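Local coordinates for nitrogenase molybdenum-iron protein alpha chain (Clostridium pasteurianum, PDB 4WES) that forms, with the beta chain, the molybdenum-iron component of nitrogenase, which reduces dinitrogen to ammonium at metal-sulfur clusters, at residues N34-A39 with D374-E379; G75-S80 with V105-M110. One frame throughout, in Å; residues are numbered along the deposited sequence.

Contact 1 (N34-A39 with D374-E379); sequences NPEIVA and DYEGRE
Pro35, Glu36, Ile37 and Ala39, in the extended loop between strand 25-27 and helix 54-63, lie against Tyr375 and Glu376 at the C-terminal end of helix 372-376: a loop packed on a helix end. Just ahead of them, a water donates to both Asn34 O and Glu376 OE1, the latter at 2.7 Å. Pro35 has no N-H to satisfy and suits the extended chain; its carbonyl O rests 4.0 Å from Glu376 CG. Next, Glu36 turns its carboxylate aside, while its CA lies 3.6 Å from Glu376 OE2. Ile37 N then donates to that OE2 over 2.9 Å, nearly straight at 173°, meeting the carboxylate from above its plane. Arg372 also salt-bridges OE2, which probably favours an ionised carboxylate. With Ile37 CG1 anti to the backbone N (chi1 -160°), its CD1 is carried over a face of the Tyr375 ring in a CH-pi contact, while CG2 packs against the ring's CG. Branched and apolar, Ile37 suits this buried place. Tyr375 OH bonds to Asp442 and Phe367 N, steadying the ring. Small enough to let the loop run close, Ala39 brings CB to 3.7 Å from Tyr375 CE2.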
# COMPACT_ATOMS: atom_id res chain seq x y z
N ASN A 34 18.08 52.84 -2.82
CA ASN A 34 18.60 52.11 -3.95
C ASN A 34 20.08 51.71 -3.77
O ASN A 34 20.91 52.01 -4.61
CB ASN A 34 18.39 52.94 -5.23
CG ASN A 34 18.87 54.37 -5.10
OD1 ASN A 34 19.09 54.89 -3.99
ND2 ASN A 34 19.03 55.04 -6.24
N PRO A 35 20.40 50.99 -2.69
CA PRO A 35 21.80 50.65 -2.51
C PRO A 35 22.32 49.75 -3.62
O PRO A 35 21.60 48.90 -4.13
CB PRO A 35 21.82 49.89 -1.19
CG PRO A 35 20.43 49.35 -1.04
CD PRO A 35 19.55 50.42 -1.65
N GLU A 36 23.58 49.91 -3.95
CA GLU A 36 24.25 49.02 -4.87
C GLU A 36 24.62 47.71 -4.19
O GLU A 36 25.13 47.72 -3.06
CB GLU A 36 25.50 49.72 -5.39
CG GLU A 36 26.40 48.90 -6.26
CD GLU A 36 27.47 49.72 -6.99
OE1 GLU A 36 28.32 49.05 -7.63
OE2 GLU A 36 27.45 50.99 -6.95
N ILE A 37 24.38 46.60 -4.89
CA ILE A 37 24.70 45.28 -4.39
C ILE A 37 25.83 44.72 -5.24
O ILE A 37 26.01 45.14 -6.41
CB ILE A 37 23.45 44.36 -4.39
CG1 ILE A 37 23.61 43.16 -3.44
CG2 ILE A 37 23.07 43.91 -5.81
CD1 ILE A 37 22.31 42.44 -3.15
N VAL A 38 26.56 43.75 -4.69
CA VAL A 38 27.49 42.92 -5.44
C VAL A 38 26.75 41.63 -5.77
O VAL A 38 26.16 41.02 -4.89
CB VAL A 38 28.78 42.64 -4.65
CG1 VAL A 38 29.72 41.75 -5.48
CG2 VAL A 38 29.48 43.94 -4.28
N ALA A 39 26.79 41.23 -7.04
CA ALA A 39 26.08 40.04 -7.51
C ALA A 39 26.84 39.42 -8.67
O ALA A 39 27.71 40.06 -9.27
CB ALA A 39 24.67 40.42 -7.93
N ASP A 374 19.00 42.74 -12.13
CA ASP A 374 17.80 42.15 -11.56
C ASP A 374 17.47 42.73 -10.18
O ASP A 374 16.31 42.81 -9.80
CB ASP A 374 17.94 40.64 -11.46
CG ASP A 374 18.24 40.03 -12.82
OD1 ASP A 374 17.32 39.99 -13.67
OD2 ASP A 374 19.40 39.64 -13.01
N TYR A 375 18.51 43.05 -9.40
CA TYR A 375 18.32 43.67 -8.09
C TYR A 375 17.98 45.15 -8.20
O TYR A 375 17.05 45.62 -7.53
CB TYR A 375 19.58 43.51 -7.25
CG TYR A 375 19.89 42.12 -6.73
CD1 TYR A 375 19.25 41.62 -5.61
CD2 TYR A 375 20.82 41.30 -7.36
CE1 TYR A 375 19.55 40.37 -5.07
CE2 TYR A 375 21.15 40.06 -6.84
CZ TYR A 375 20.52 39.59 -5.69
OH TYR A 375 20.80 38.37 -5.16
N GLU A 376 18.74 45.89 -8.99
CA GLU A 376 18.77 47.36 -9.00
C GLU A 376 18.06 47.99 -10.18
O GLU A 376 17.86 49.21 -10.20
CB GLU A 376 20.22 47.84 -8.99
CG GLU A 376 21.06 47.37 -7.80
CD GLU A 376 22.50 47.76 -7.88
OE1 GLU A 376 22.77 48.94 -8.26
OE2 GLU A 376 23.38 46.91 -7.59
N GLY A 377 17.73 47.18 -11.18
CA GLY A 377 17.16 47.63 -12.42
C GLY A 377 18.13 47.74 -13.57
O GLY A 377 19.35 47.88 -13.37
N ARG A 378 17.62 47.64 -14.78
CA ARG A 378 18.46 47.67 -15.97
C ARG A 378 19.21 48.98 -16.19
O ARG A 378 20.21 49.02 -16.94
CB ARG A 378 17.64 47.34 -17.22
CG ARG A 378 17.28 45.87 -17.32
CD ARG A 378 16.42 45.58 -18.54
NE ARG A 378 17.11 45.89 -19.79
CZ ARG A 378 17.91 45.06 -20.46
NH1 ARG A 378 18.48 45.48 -21.58
NH2 ARG A 378 18.09 43.81 -20.07
N GLU A 379 18.78 50.04 -15.53
CA GLU A 379 19.47 51.31 -15.64
C GLU A 379 20.91 51.22 -15.15
O GLU A 379 21.70 52.07 -15.54
CB GLU A 379 18.75 52.43 -14.88
CG GLU A 379 18.47 52.17 -13.42
CD GLU A 379 17.07 51.60 -13.17
OE1 GLU A 379 16.59 50.63 -13.88
OE2 GLU A 379 16.45 52.13 -12.22
O HOH W 1 21.25 51.06 -7.59

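Contact 2 (G75-S80 with V105-M110); sequences GPIGCS and VFSTDM. With CLF (Fe(8)-S(7) cluster), chain H.
Ser80 holds its hydroxyl anti to the backbone N (chi1 -179°), which lays OG against the flank of Val105, 3.5 Å from Val105 CB; Ile77, with CG1 likewise anti (chi1 -161°), sends CD1 toward the 105-110 segment, 4.1 Å from Asp109 OD1. These groups join two parts of a beta-alpha-beta unit: 75-80 leaves strand 69-74 and enters helix 77-81, while 105-110 contains the neighbouring parallel strand 106-107 and the turn after it. Where the two segments run closest, Met110 N donates to Gly75 O over 2.9 Å, almost straight at 177°. Gly75 N makes a longer, more bent bond to Thr108 OG1, which is also bonded to His74. Gly75 is fully extended, and glycine suits the place because a side chain here would run into the ring of Pro76. Ser80 suits the other end because its short, polar side chain fits beside Val105 and still bonds two waters; one lies 2.7 Å from OG and donates to Phe106 O, tying the helix to the strand. A further water lies within hydrogen-bonding distance of Asp109 OD1 and Met110 O; the Asp109 carboxylate is salt-bridged to Lys21 and Arg16 of the beta chain. On the cluster side, Cys79 SG bridges two irons of the Fe(8)-S(7) cluster, FE4 and FE5, and Pro76 CB packs on its sulfur S2B at 3.5 Å. Gly78 leaves space for the metal, since a side chain would run into FE7. Cys79 N lies 2.3 Å from FE5, consistent with the amide ligation known for the oxidised P-cluster. The same short segment that is bonded to 105-110 through Gly75 and Ser80 thus supplies the cluster with a bridging thiolate and, probably, an amide nitrogen.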
# COMPACT_ATOMS: atom_id res chain seq x y z
N GLY A 75 28.39 13.50 -21.36
CA GLY A 75 29.02 13.51 -20.04
C GLY A 75 28.80 12.17 -19.41
O GLY A 75 28.15 11.29 -19.98
N PRO A 76 29.37 11.99 -18.20
CA PRO A 76 29.04 10.83 -17.38
C PRO A 76 27.60 10.95 -16.88
O PRO A 76 26.90 11.93 -17.17
CB PRO A 76 30.13 10.83 -16.29
CG PRO A 76 31.00 12.04 -16.58
CD PRO A 76 30.15 12.95 -17.44
N ILE A 77 27.11 9.92 -16.21
CA ILE A 77 25.65 9.75 -16.17
C ILE A 77 24.89 10.75 -15.30
O ILE A 77 23.71 11.00 -15.59
CB ILE A 77 25.29 8.30 -15.75
CG1 ILE A 77 23.85 7.95 -16.13
CG2 ILE A 77 25.54 8.07 -14.26
CD1 ILE A 77 23.58 8.03 -17.63
N GLY A 78 25.51 11.26 -14.23
CA GLY A 78 24.76 12.09 -13.33
C GLY A 78 24.22 13.36 -13.94
O GLY A 78 23.06 13.73 -13.70
N CYS A 79 25.06 14.05 -14.70
CA CYS A 79 24.50 15.24 -15.38
C CYS A 79 23.18 14.97 -16.06
O CYS A 79 22.29 15.81 -16.09
CB CYS A 79 25.52 15.80 -16.35
SG CYS A 79 27.20 15.98 -15.72
N SER A 80 23.06 13.78 -16.68
CA SER A 80 21.79 13.39 -17.31
C SER A 80 20.73 13.02 -16.26
O SER A 80 19.63 13.56 -16.26
CB SER A 80 22.08 12.21 -18.23
OG SER A 80 20.89 11.79 -18.90
N VAL A 105 15.48 10.84 -20.37
CA VAL A 105 16.76 11.54 -20.48
C VAL A 105 17.72 10.72 -21.33
O VAL A 105 17.72 9.48 -21.27
CB VAL A 105 17.39 11.87 -19.11
CG1 VAL A 105 16.61 12.98 -18.42
CG2 VAL A 105 17.54 10.65 -18.21
N PHE A 106 18.54 11.46 -22.07
CA PHE A 106 19.45 10.89 -23.05
C PHE A 106 20.87 11.32 -22.75
O PHE A 106 21.10 12.48 -22.48
CB PHE A 106 19.07 11.42 -24.43
CG PHE A 106 17.66 11.09 -24.85
CD1 PHE A 106 17.35 9.83 -25.32
CD2 PHE A 106 16.66 12.02 -24.77
CE1 PHE A 106 16.07 9.54 -25.69
CE2 PHE A 106 15.37 11.75 -25.18
CZ PHE A 106 15.07 10.49 -25.62
N SER A 107 21.83 10.40 -22.89
CA SER A 107 23.20 10.81 -22.67
C SER A 107 24.16 9.84 -23.31
O SER A 107 23.80 8.75 -23.78
CB SER A 107 23.51 10.87 -21.21
OG SER A 107 23.61 9.56 -20.68
N THR A 108 25.44 10.25 -23.35
CA THR A 108 26.50 9.39 -23.86
C THR A 108 27.15 8.58 -22.75
O THR A 108 28.00 7.74 -23.04
CB THR A 108 27.57 10.21 -24.57
OG1 THR A 108 28.05 11.22 -23.67
CG2 THR A 108 27.02 10.86 -25.84
N ASP A 109 26.75 8.77 -21.48
CA ASP A 109 27.17 7.88 -20.40
C ASP A 109 28.69 7.63 -20.46
O ASP A 109 29.15 6.50 -20.51
CB ASP A 109 26.37 6.57 -20.48
CG ASP A 109 26.59 5.61 -19.34
OD1 ASP A 109 27.06 6.00 -18.24
OD2 ASP A 109 26.23 4.44 -19.55
N MET A 110 29.45 8.72 -20.43
CA MET A 110 30.88 8.62 -20.64
C MET A 110 31.53 7.71 -19.59
O MET A 110 31.17 7.75 -18.39
CB MET A 110 31.50 10.02 -20.67
CG MET A 110 31.14 10.89 -21.89
SD MET A 110 31.74 12.62 -21.85
CE MET A 110 33.43 12.40 -21.37
FE1 CLF H . 29.69 19.37 -13.97
FE2 CLF H . 28.27 18.62 -12.06
FE3 CLF H . 27.16 20.52 -13.73
FE4 CLF H . 27.55 17.95 -14.50
S1 CLF H . 29.52 17.04 -13.50
S2A CLF H . 28.95 20.80 -12.28
S4A CLF H . 26.12 18.68 -12.88
S3A CLF H . 28.19 19.81 -15.70
FE5 CLF H . 27.11 14.58 -13.89
FE6 CLF H . 30.51 13.65 -13.07
FE7 CLF H . 28.15 13.29 -11.71
FE8 CLF H . 28.90 15.87 -11.54
S2B CLF H . 28.53 12.88 -13.94
S3B CLF H . 30.14 14.10 -10.84
S4B CLF H . 26.72 15.10 -11.69
O HOH W 2 28.83 7.60 -16.87
O HOH W 3 20.23 14.09 -20.25
O HOH W 4 20.80 9.05 -19.86

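Contact 1 and contact 2 lie on opposite sides of the chain's centre, their centres about 37 Å apart and their nearest atoms about 24 Å. Along the chain the order is 34-39, 75-80, 105-110, 374-379, so both segments of contact 2 fall between those of contact 1. They share no sheet: contact 2 belongs to the parallel sheet containing strands 69-74 and 106-107, whereas contact 1 packs beside strand 25-27 of the mixed sheet. Contact 1 joins distant parts of the alpha chain, with the side chain of Tyr375 about 11 Å from the iron-molybdenum cofactor; contact 2 lies at the beta-chain interface and supplies Cys79, one ligand of the shared Fe(8)-S(7) cluster. Only contact 2 reaches a metal centre.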